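Local coordinates for protein lactate dehydrogenase (Eimeria maxima, PDB 6CT6) that probably interconverts pyruvate and lactate with NAD(H) as hydride carrier, and is captured here with NADH and the pyruvate-like inhibitor oxamate, at residues 18-23 / 82-87; 109-114 / 127-132. All blocks are in the same frame, centred on the assembly; numbering follows the deposited sequence.

Contact 1 (18-23 / 82-87). With NAI (1,4-dihydronicotinamide adenine dinucleotide), chain D.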
ATOM      1  N   GLY B  18      10.285  -3.825   4.236  1.00 26.67           N
ATOM      2  CA  GLY B  18       9.507  -4.921   3.697  1.00 25.94           C
ATOM      3  C   GLY B  18       8.054  -4.553   3.479  1.00 29.21           C
ATOM      4  O   GLY B  18       7.739  -3.431   3.063  1.00 27.71           O
ATOM      5  N   MET B  19       7.155  -5.491   3.777  1.00 26.59           N
ATOM      6  CA  MET B  19       5.745  -5.307   3.444  1.00 28.18           C
ATOM      7  C   MET B  19       5.131  -4.153   4.230  1.00 27.21           C
ATOM      8  O   MET B  19       4.440  -3.302   3.662  1.00 23.50           O
ATOM      9  CB  MET B  19       4.982  -6.606   3.702  1.00 28.38           C
ATOM     10  CG  MET B  19       5.508  -7.790   2.906  1.00 34.66           C
ATOM     11  SD  MET B  19       5.518  -7.491   1.128  1.00 41.52           S
ATOM     12  CE  MET B  19       3.760  -7.462   0.789  1.00 30.78           C
ATOM     13  N   ILE B  20       5.366  -4.107   5.541  1.00 24.95           N
ATOM     14  CA  ILE B  20       4.759  -3.057   6.357  1.00 26.98           C
ATOM     15  C   ILE B  20       5.481  -1.732   6.150  1.00 25.16           C
ATOM     16  O   ILE B  20       4.843  -0.679   6.054  1.00 28.19           O
ATOM     17  CB  ILE B  20       4.737  -3.476   7.839  1.00 23.92           C
ATOM     18  CG1 ILE B  20       3.848  -4.711   8.022  1.00 27.24           C
ATOM     19  CG2 ILE B  20       4.225  -2.330   8.713  1.00 27.65           C
ATOM     20  CD1 ILE B  20       3.881  -5.320   9.415  1.00 31.34           C
ATOM     21  N   GLY B  21       6.813  -1.757   6.076  1.00 24.03           N
ATOM     22  CA  GLY B  21       7.555  -0.530   5.827  1.00 25.80           C
ATOM     23  C   GLY B  21       7.130   0.158   4.543  1.00 28.60           C
ATOM     24  O   GLY B  21       6.930   1.375   4.514  1.00 27.14           O
ATOM     25  N   GLY B  22       6.971  -0.615   3.467  1.00 25.44           N
ATOM     26  CA  GLY B  22       6.536  -0.032   2.207  1.00 27.65           C
ATOM     27  C   GLY B  22       5.142   0.555   2.301  1.00 27.43           C
ATOM     28  O   GLY B  22       4.876   1.643   1.788  1.00 25.59           O
ATOM     29  N   THR B  23       4.231  -0.171   2.950  1.00 28.22           N
ATOM     30  CA  THR B  23       2.885   0.338   3.183  1.00 28.85           C
ATOM     31  C   THR B  23       2.919   1.687   3.891  1.00 26.85           C
ATOM     32  O   THR B  23       2.183   2.611   3.523  1.00 24.93           O
ATOM     33  CB  THR B  23       2.087  -0.681   4.003  1.00 27.98           C
ATOM     34  OG1 THR B  23       1.897  -1.873   3.231  1.00 28.92           O
ATOM     35  CG2 THR B  23       0.727  -0.125   4.423  1.00 30.40           C
ATOM     36  N   ILE B  82       9.956   4.189  12.943  1.00 24.83           N
ATOM     37  CA  ILE B  82       9.033   3.058  13.011  1.00 24.12           C
ATOM     38  C   ILE B  82       9.792   1.812  12.568  1.00 24.72           C
ATOM     39  O   ILE B  82      10.309   1.760  11.445  1.00 26.43           O
ATOM     40  CB  ILE B  82       7.776   3.277  12.151  1.00 20.30           C
ATOM     41  CG1 ILE B  82       7.176   4.666  12.408  1.00 25.96           C
ATOM     42  CG2 ILE B  82       6.744   2.209  12.476  1.00 24.51           C
ATOM     43  CD1 ILE B  82       5.970   5.004  11.532  1.00 28.90           C
ATOM     44  N   ILE B  83       9.843   0.805  13.441  1.00 27.51           N
ATOM     45  CA  ILE B  83      10.727  -0.349  13.283  1.00 27.05           C
ATOM     46  C   ILE B  83       9.906  -1.556  12.848  1.00 27.90           C
ATOM     47  O   ILE B  83       8.996  -1.991  13.565  1.00 27.49           O
ATOM     48  CB  ILE B  83      11.484  -0.668  14.582  1.00 27.42           C
ATOM     49  CG1 ILE B  83      12.359   0.508  15.009  1.00 25.23           C
ATOM     50  CG2 ILE B  83      12.354  -1.918  14.407  1.00 25.86           C
ATOM     51  CD1 ILE B  83      12.799   0.439  16.462  1.00 27.51           C
ATOM     52  N   THR B  84      10.249  -2.113  11.687  1.00 25.30           N
ATOM     53  CA  THR B  84       9.755  -3.417  11.269  1.00 25.03           C
ATOM     54  C   THR B  84      10.898  -4.379  10.952  1.00 26.20           C
ATOM     55  O   THR B  84      10.661  -5.437  10.358  1.00 25.58           O
ATOM     56  CB  THR B  84       8.829  -3.276  10.057  1.00 24.10           C
ATOM     57  OG1 THR B  84       9.533  -2.665   8.970  1.00 27.36           O
ATOM     58  CG2 THR B  84       7.592  -2.447  10.401  1.00 27.99           C
ATOM     59  N   ALA B  85      12.126  -4.034  11.335  1.00 24.59           N
ATOM     60  CA  ALA B  85      13.289  -4.851  11.015  1.00 28.58           C
ATOM     61  C   ALA B  85      13.190  -6.233  11.649  1.00 31.18           C
ATOM     62  O   ALA B  85      12.679  -6.394  12.761  1.00 27.92           O
ATOM     63  CB  ALA B  85      14.562  -4.153  11.495  1.00 31.26           C
ATOM     64  N   GLY B  86      13.694  -7.231  10.939  1.00 32.11           N
ATOM     65  CA  GLY B  86      13.758  -8.579  11.464  1.00 32.83           C
ATOM     66  C   GLY B  86      13.857  -9.606  10.363  1.00 38.17           C
ATOM     67  O   GLY B  86      13.556  -9.350   9.195  1.00 33.85           O
ATOM     68  N   ILE B  87      14.312 -10.795  10.751  1.00 34.68           N
ATOM     69  CA  ILE B  87      14.165 -11.982   9.915  1.00 37.26           C
ATOM     70  C   ILE B  87      12.783 -12.561  10.181  1.00 35.87           C
ATOM     71  O   ILE B  87      12.423 -12.820  11.335  1.00 39.85           O
ATOM     72  CB  ILE B  87      15.261 -13.016  10.222  1.00 37.88           C
ATOM     73  CG1 ILE B  87      16.660 -12.383  10.189  1.00 38.04           C
ATOM     74  CG2 ILE B  87      15.178 -14.186   9.245  1.00 37.81           C
ATOM     75  CD1 ILE B  87      17.090 -11.862   8.831  1.00 41.87           C
TER
HETATM   76  PA  NAI D 401       9.201  -8.269   6.056  1.00 35.50           P
HETATM   77  O1A NAI D 401      10.100  -9.485   6.082  1.00 34.73           O
HETATM   78  O2A NAI D 401       8.385  -7.970   4.821  1.00 28.53           O
HETATM   79  O5B NAI D 401      10.125  -6.990   6.364  1.00 30.36           O
HETATM   80  C5B NAI D 401      11.160  -7.053   7.341  1.00 34.87           C
HETATM   81  C4B NAI D 401      12.357  -6.296   6.794  1.00 34.25           C
HETATM   82  O4B NAI D 401      13.322  -6.025   7.813  1.00 33.56           O
HETATM   83  C3B NAI D 401      13.083  -7.082   5.707  1.00 36.27           C
HETATM   84  O3B NAI D 401      13.035  -6.351   4.480  1.00 32.50           O
HETATM   85  C2B NAI D 401      14.507  -7.222   6.212  1.00 35.73           C
HETATM   86  O2B NAI D 401      15.480  -7.133   5.170  1.00 33.01           O
HETATM   87  C1B NAI D 401      14.589  -6.044   7.163  1.00 35.94           C
HETATM   88  N9A NAI D 401      15.704  -6.087   8.134  1.00 36.71           N
HETATM   89  C8A NAI D 401      16.331  -7.149   8.680  1.00 34.17           C
HETATM   90  N7A NAI D 401      17.312  -6.727   9.524  1.00 33.74           N
HETATM   91  C5A NAI D 401      17.316  -5.381   9.511  1.00 33.76           C
HETATM   92  C6A NAI D 401      18.074  -4.291  10.156  1.00 35.39           C
HETATM   93  N6A NAI D 401      19.073  -4.556  11.023  1.00 35.70           N
HETATM   94  N1A NAI D 401      17.737  -3.016   9.853  1.00 38.38           N
HETATM   95  C2A NAI D 401      16.743  -2.722   8.993  1.00 34.30           C
HETATM   96  N3A NAI D 401      16.018  -3.663   8.373  1.00 33.84           N
HETATM   97  C4A NAI D 401      16.255  -4.974   8.590  1.00 35.43           C
HETATM   98  O3  NAI D 401       8.222  -8.341   7.341  1.00 32.56           O
HETATM   99  PN  NAI D 401       6.889  -7.450   7.557  1.00 31.39           P
HETATM  100  O1N NAI D 401       5.722  -8.167   6.922  1.00 31.63           O
HETATM  101  O2N NAI D 401       7.189  -6.017   7.186  1.00 33.65           O
HETATM  102  O5D NAI D 401       6.718  -7.558   9.156  1.00 32.65           O
HETATM  103  C5D NAI D 401       7.718  -6.995   9.998  1.00 35.02           C
HETATM  104  C4D NAI D 401       7.485  -7.337  11.463  1.00 38.08           C
HETATM  105  O4D NAI D 401       6.221  -6.835  11.918  1.00 37.92           O
HETATM  106  C3D NAI D 401       7.466  -8.841  11.686  1.00 36.94           C
HETATM  107  O3D NAI D 401       8.223  -9.142  12.860  1.00 33.88           O
HETATM  108  C2D NAI D 401       6.003  -9.161  11.895  1.00 38.77           C
HETATM  109  O2D NAI D 401       5.789 -10.336  12.677  1.00 37.63           O
HETATM  110  C1D NAI D 401       5.548  -7.895  12.602  1.00 37.49           C
HETATM  111  N1N NAI D 401       4.099  -7.662  12.664  1.00 36.61           N
HETATM  112  C2N NAI D 401       3.672  -7.063  13.776  1.00 39.26           C
HETATM  113  C3N NAI D 401       2.347  -6.757  13.993  1.00 37.79           C
HETATM  114  C7N NAI D 401       1.993  -6.092  15.290  1.00 37.65           C
HETATM  115  O7N NAI D 401       2.886  -5.621  15.977  1.00 31.70           O
HETATM  116  N7N NAI D 401       0.725  -6.042  15.679  1.00 38.33           N
HETATM  117  C4N NAI D 401       1.297  -7.080  12.964  1.00 36.67           C
HETATM  118  C5N NAI D 401       1.878  -7.731  11.793  1.00 42.02           C
HETATM  119  C6N NAI D 401       3.246  -7.986  11.684  1.00 39.71           C
HETATM  120  O   HOH W   1       8.685  -3.939   6.666  1.00 26.64           O
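I20 and T84 meet through their methyl branches: CG2 of I20 lies 3.8 Å from CG2 of T84, the closest approach between 18-23 and 82-87, with the two side chains at an oblique angle. The first torsion of T84 (chi1 59°) explains its two-sided role, because it sets CG2 against the isoleucine while OG1 faces G21, in the first turn of the helix. Beside this methyl contact a single ordered water takes the place of direct packing. T84 OG1 stands 4.1 Å from G21 N, and the water bridges them, accepting from G21 N at 2.9 Å and hydrogen-bonded to T84 OG1 at 2.8 Å. The same water donates to O2N of the NADH diphosphate at 2.6 Å, so the looser side is closed by solvent and cofactor together, and no direct hydrogen bond joins the segments.

The diphosphate sits over the helix N-terminus. M19 N donates to O2A and I20 N donates to O2N, with N-H...O angles of 166° and 169°; two nearly straight bonds thus hold one oxygen of each phosphate, and the helix dipole probably favours the negative charge. G18, at the N-cap, brings its CA within 3.4 Å of NADH O5B. This agrees with the glycine-rich GxGxxG turn of Rossmann dinucleotide-binding domains, to which G18 and G21 appear to belong.

The contact therefore lies where helix 19-31 starts beside the C-terminal end of strand 80-83. I82 and T84 share backbone hydrogen bonds with strand 11-15, I83 bonds through its backbone to I128 and I130, in strand 126-129 and just past it, Y243 and P246 pack on I20, and M19 meets M19 of the second subunit.

Contact 2 (109-114 / 127-132). With NAI (1,4-dihydronicotinamide adenine dinucleotide), chain D.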
ATOM      1  N   LYS B 109      18.632  -9.643  18.637  1.00 30.92           N
ATOM      2  CA  LYS B 109      19.926  -9.040  18.330  1.00 33.08           C
ATOM      3  C   LYS B 109      19.784  -7.921  17.307  1.00 30.46           C
ATOM      4  O   LYS B 109      20.504  -6.919  17.373  1.00 31.59           O
ATOM      5  CB  LYS B 109      20.908 -10.105  17.832  1.00 36.95           C
ATOM      6  CG  LYS B 109      21.279 -11.133  18.891  1.00 46.02           C
ATOM      7  CD  LYS B 109      22.596 -11.828  18.576  1.00 58.11           C
ATOM      8  CE  LYS B 109      22.921 -12.881  19.624  1.00 69.94           C
ATOM      9  NZ  LYS B 109      23.030 -12.316  20.998  1.00 69.99           N
ATOM     10  N   ILE B 110      18.861  -8.070  16.354  1.00 32.06           N
ATOM     11  CA  ILE B 110      18.599  -6.993  15.402  1.00 33.14           C
ATOM     12  C   ILE B 110      18.048  -5.772  16.127  1.00 29.39           C
ATOM     13  O   ILE B 110      18.452  -4.636  15.856  1.00 29.66           O
ATOM     14  CB  ILE B 110      17.644  -7.482  14.296  1.00 28.91           C
ATOM     15  CG1 ILE B 110      18.351  -8.518  13.419  1.00 32.39           C
ATOM     16  CG2 ILE B 110      17.146  -6.312  13.446  1.00 33.80           C
ATOM     17  CD1 ILE B 110      17.434  -9.253  12.459  1.00 35.02           C
ATOM     18  N   MET B 111      17.119  -5.987  17.062  1.00 29.93           N
ATOM     19  CA  MET B 111      16.563  -4.873  17.826  1.00 31.75           C
ATOM     20  C   MET B 111      17.649  -4.095  18.556  1.00 36.68           C
ATOM     21  O   MET B 111      17.524  -2.879  18.736  1.00 34.69           O
ATOM     22  CB  MET B 111      15.531  -5.387  18.829  1.00 32.11           C
ATOM     23  CG  MET B 111      14.258  -5.942  18.208  1.00 34.34           C
ATOM     24  SD  MET B 111      13.334  -4.752  17.208  1.00 33.47           S
ATOM     25  CE  MET B 111      13.977  -5.075  15.566  1.00 37.19           C
ATOM     26  N   ARG B 112      18.720  -4.770  18.980  1.00 31.92           N
ATOM     27  CA  ARG B 112      19.764  -4.096  19.741  1.00 33.86           C
ATOM     28  C   ARG B 112      20.718  -3.323  18.839  1.00 33.41           C
ATOM     29  O   ARG B 112      21.231  -2.276  19.250  1.00 33.04           O
ATOM     30  CB  ARG B 112      20.508  -5.118  20.602  1.00 33.87           C
ATOM     31  CG  ARG B 112      19.649  -5.627  21.758  1.00 35.85           C
ATOM     32  CD  ARG B 112      20.260  -6.805  22.491  1.00 40.18           C
ATOM     33  NE  ARG B 112      19.417  -7.228  23.611  1.00 34.37           N
ATOM     34  CZ  ARG B 112      19.442  -8.439  24.161  1.00 40.19           C
ATOM     35  NH1 ARG B 112      20.262  -9.373  23.695  1.00 40.50           N
ATOM     36  NH2 ARG B 112      18.636  -8.723  25.175  1.00 38.71           N
ATOM     37  N   GLU B 113      20.960  -3.801  17.614  1.00 33.47           N
ATOM     38  CA  GLU B 113      21.664  -2.981  16.632  1.00 32.89           C
ATOM     39  C   GLU B 113      20.854  -1.730  16.298  1.00 32.34           C
ATOM     40  O   GLU B 113      21.400  -0.624  16.220  1.00 30.00           O
ATOM     41  CB  GLU B 113      21.942  -3.790  15.361  1.00 32.57           C
ATOM     42  CG  GLU B 113      22.696  -5.104  15.569  1.00 38.96           C
ATOM     43  CD  GLU B 113      24.118  -4.905  16.063  1.00 42.94           C
ATOM     44  OE1 GLU B 113      24.712  -3.846  15.775  1.00 40.30           O
ATOM     45  OE2 GLU B 113      24.641  -5.815  16.738  1.00 50.43           O
ATOM     46  N   VAL B 114      19.544  -1.890  16.088  1.00 32.42           N
ATOM     47  CA  VAL B 114      18.689  -0.745  15.771  1.00 33.23           C
ATOM     48  C   VAL B 114      18.697   0.255  16.922  1.00 29.29           C
ATOM     49  O   VAL B 114      18.870   1.463  16.718  1.00 31.80           O
ATOM     50  CB  VAL B 114      17.259  -1.216  15.437  1.00 28.03           C
ATOM     51  CG1 VAL B 114      16.286  -0.038  15.371  1.00 28.75           C
ATOM     52  CG2 VAL B 114      17.248  -1.967  14.117  1.00 31.42           C
ATOM     53  N   ILE B 127       9.776   6.745  18.991  1.00 28.53           N
ATOM     54  CA  ILE B 127      10.047   5.425  18.427  1.00 26.82           C
ATOM     55  C   ILE B 127       8.815   4.541  18.575  1.00 27.01           C
ATOM     56  O   ILE B 127       8.272   4.398  19.677  1.00 32.61           O
ATOM     57  CB  ILE B 127      11.269   4.768  19.094  1.00 30.79           C
ATOM     58  CG1 ILE B 127      12.506   5.642  18.894  1.00 30.69           C
ATOM     59  CG2 ILE B 127      11.535   3.383  18.514  1.00 28.85           C
ATOM     60  CD1 ILE B 127      13.006   6.247  20.170  1.00 37.25           C
ATOM     61  N   ILE B 128       8.392   3.941  17.466  1.00 25.04           N
ATOM     62  CA  ILE B 128       7.297   2.974  17.434  1.00 24.36           C
ATOM     63  C   ILE B 128       7.863   1.658  16.914  1.00 28.55           C
ATOM     64  O   ILE B 128       8.366   1.602  15.785  1.00 26.67           O
ATOM     65  CB  ILE B 128       6.140   3.442  16.536  1.00 23.46           C
ATOM     66  CG1 ILE B 128       5.587   4.797  16.990  1.00 25.73           C
ATOM     67  CG2 ILE B 128       5.033   2.384  16.507  1.00 27.29           C
ATOM     68  CD1 ILE B 128       4.746   5.491  15.923  1.00 28.61           C
ATOM     69  N   ASN B 129       7.761   0.598  17.710  1.00 29.29           N
ATOM     70  CA  ASN B 129       8.182  -0.722  17.258  1.00 28.37           C
ATOM     71  C   ASN B 129       6.982  -1.547  16.819  1.00 28.30           C
ATOM     72  O   ASN B 129       5.894  -1.439  17.392  1.00 31.92           O
ATOM     73  CB  ASN B 129       8.941  -1.491  18.338  1.00 28.15           C
ATOM     74  CG  ASN B 129       9.429  -2.839  17.840  1.00 30.87           C
ATOM     75  OD1 ASN B 129      10.287  -2.906  16.962  1.00 30.87           O
ATOM     76  ND2 ASN B 129       8.866  -3.918  18.378  1.00 29.06           N
ATOM     77  N   ILE B 130       7.198  -2.382  15.806  1.00 26.72           N
ATOM     78  CA  ILE B 130       6.173  -3.291  15.311  1.00 23.39           C
ATOM     79  C   ILE B 130       6.688  -4.727  15.377  1.00 30.01           C
ATOM     80  O   ILE B 130       5.904  -5.664  15.551  1.00 28.92           O
ATOM     81  CB  ILE B 130       5.748  -2.911  13.878  1.00 24.64           C
ATOM     82  CG1 ILE B 130       5.179  -1.487  13.849  1.00 28.33           C
ATOM     83  CG2 ILE B 130       4.709  -3.892  13.348  1.00 29.91           C
ATOM     84  CD1 ILE B 130       4.945  -0.939  12.448  1.00 27.22           C
ATOM     85  N   THR B 131       8.006  -4.911  15.265  1.00 28.73           N
ATOM     86  CA  THR B 131       8.584  -6.250  15.160  1.00 33.64           C
ATOM     87  C   THR B 131       8.153  -7.143  16.323  1.00 32.56           C
ATOM     88  O   THR B 131       8.212  -6.742  17.490  1.00 29.27           O
ATOM     89  CB  THR B 131      10.112  -6.154  15.111  1.00 28.96           C
ATOM     90  OG1 THR B 131      10.509  -5.379  13.975  1.00 31.59           O
ATOM     91  CG2 THR B 131      10.751  -7.540  15.025  1.00 28.12           C
ATOM     92  N   ASN B 132       7.736  -8.367  15.995  1.00 32.85           N
ATOM     93  CA  ASN B 132       7.293  -9.354  16.990  1.00 36.23           C
ATOM     94  C   ASN B 132       8.443 -10.189  17.566  1.00 36.47           C
ATOM     95  O   ASN B 132       9.491 -10.318  16.930  1.00 35.60           O
ATOM     96  CB  ASN B 132       6.267 -10.303  16.367  1.00 43.39           C
ATOM     97  CG  ASN B 132       4.858  -9.755  16.407  1.00 44.06           C
ATOM     98  OD1 ASN B 132       4.452  -9.119  17.379  1.00 43.78           O
ATOM     99  ND2 ASN B 132       4.099 -10.004  15.344  1.00 47.95           N
TER
HETATM  100  PA  NAI D 401       9.201  -8.269   6.056  1.00 35.50           P
HETATM  101  O1A NAI D 401      10.100  -9.485   6.082  1.00 34.73           O
HETATM  102  O2A NAI D 401       8.385  -7.970   4.821  1.00 28.53           O
HETATM  103  O5B NAI D 401      10.125  -6.990   6.364  1.00 30.36           O
HETATM  104  C5B NAI D 401      11.160  -7.053   7.341  1.00 34.87           C
HETATM  105  C4B NAI D 401      12.357  -6.296   6.794  1.00 34.25           C
HETATM  106  O4B NAI D 401      13.322  -6.025   7.813  1.00 33.56           O
HETATM  107  C3B NAI D 401      13.083  -7.082   5.707  1.00 36.27           C
HETATM  108  O3B NAI D 401      13.035  -6.351   4.480  1.00 32.50           O
HETATM  109  C2B NAI D 401      14.507  -7.222   6.212  1.00 35.73           C
HETATM  110  O2B NAI D 401      15.480  -7.133   5.170  1.00 33.01           O
HETATM  111  C1B NAI D 401      14.589  -6.044   7.163  1.00 35.94           C
HETATM  112  N9A NAI D 401      15.704  -6.087   8.134  1.00 36.71           N
HETATM  113  C8A NAI D 401      16.331  -7.149   8.680  1.00 34.17           C
HETATM  114  N7A NAI D 401      17.312  -6.727   9.524  1.00 33.74           N
HETATM  115  C5A NAI D 401      17.316  -5.381   9.511  1.00 33.76           C
HETATM  116  C6A NAI D 401      18.074  -4.291  10.156  1.00 35.39           C
HETATM  117  N6A NAI D 401      19.073  -4.556  11.023  1.00 35.70           N
HETATM  118  N1A NAI D 401      17.737  -3.016   9.853  1.00 38.38           N
HETATM  119  C2A NAI D 401      16.743  -2.722   8.993  1.00 34.30           C
HETATM  120  N3A NAI D 401      16.018  -3.663   8.373  1.00 33.84           N
HETATM  121  C4A NAI D 401      16.255  -4.974   8.590  1.00 35.43           C
HETATM  122  O3  NAI D 401       8.222  -8.341   7.341  1.00 32.56           O
HETATM  123  PN  NAI D 401       6.889  -7.450   7.557  1.00 31.39           P
HETATM  124  O1N NAI D 401       5.722  -8.167   6.922  1.00 31.63           O
HETATM  125  O2N NAI D 401       7.189  -6.017   7.186  1.00 33.65           O
HETATM  126  O5D NAI D 401       6.718  -7.558   9.156  1.00 32.65           O
HETATM  127  C5D NAI D 401       7.718  -6.995   9.998  1.00 35.02           C
HETATM  128  C4D NAI D 401       7.485  -7.337  11.463  1.00 38.08           C
HETATM  129  O4D NAI D 401       6.221  -6.835  11.918  1.00 37.92           O
HETATM  130  C3D NAI D 401       7.466  -8.841  11.686  1.00 36.94           C
HETATM  131  O3D NAI D 401       8.223  -9.142  12.860  1.00 33.88           O
HETATM  132  C2D NAI D 401       6.003  -9.161  11.895  1.00 38.77           C
HETATM  133  O2D NAI D 401       5.789 -10.336  12.677  1.00 37.63           O
HETATM  134  C1D NAI D 401       5.548  -7.895  12.602  1.00 37.49           C
HETATM  135  N1N NAI D 401       4.099  -7.662  12.664  1.00 36.61           N
HETATM  136  C2N NAI D 401       3.672  -7.063  13.776  1.00 39.26           C
HETATM  137  C3N NAI D 401       2.347  -6.757  13.993  1.00 37.79           C
HETATM  138  C7N NAI D 401       1.993  -6.092  15.290  1.00 37.65           C
HETATM  139  O7N NAI D 401       2.886  -5.621  15.977  1.00 31.70           O
HETATM  140  N7N NAI D 401       0.725  -6.042  15.679  1.00 38.33           N
HETATM  141  C4N NAI D 401       1.297  -7.080  12.964  1.00 36.67           C
HETATM  142  C5N NAI D 401       1.878  -7.731  11.793  1.00 42.02           C
HETATM  143  C6N NAI D 401       3.246  -7.986  11.684  1.00 39.71           C
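M111 folds back on itself at chi2 (-60°) and chi3 (94°), a bend that carries its thioether from helix 104-121 to the end of strand 126-129 and the turn after it. N129 answers from the strand with CG anti to its own N (chi1 -177°). SD of M111 then comes 3.6 Å from N129 OD1, the two side chains running at a slant to each other. Beyond the sulfur, CE meets T131 tip to tip, 3.8 Å from OG1. That hydroxyl has its polar partner in A85, so its approach to the methyl is plain van der Waals contact.

The other end of the N129 amide fixes the turn: ND2 donates to T131 O at 3.0 Å, in the carbonyl plane and on a lone pair, though the acceptor is tilted out of the amide plane. Next in the chain, N132 grips the nicotinamide ribose twice, its N donating to O3D (3.3 Å) and its ND2 to O2D (3.2 Å). ND2 is also hydrogen-bonded to oxamate, which ties cofactor and substrate analogue to one amide. At the adenine end, I110 CG2 packs 3.6 Å from N6A. A helix laid against a parallel strand whose C-terminal turn holds the cofactor is the arrangement of the Rossmann NAD-binding domain.

Contact 1 and contact 2 have centres about 10 Å apart and come in series along the chain, the first closing before the second opens. Both belong to the NAD-binding domain: strands 80-83 and 126-129 are parallel neighbours in one sheet, and helix 104-121 connects them in sequence. Their joint is direct, since A85 O and T131 OG1 lie 2.7 Å apart, a probable hydrogen bond, and I83 N reaches I128 O at 2.9 Å. NADH touches both, with its diphosphate at 18-23 and its nicotinamide ribose at 127-132. A helix start and the turn after strand 126-129 thus hold successive parts of one cofactor, which probably helps to place its nicotinamide end near the oxamate site.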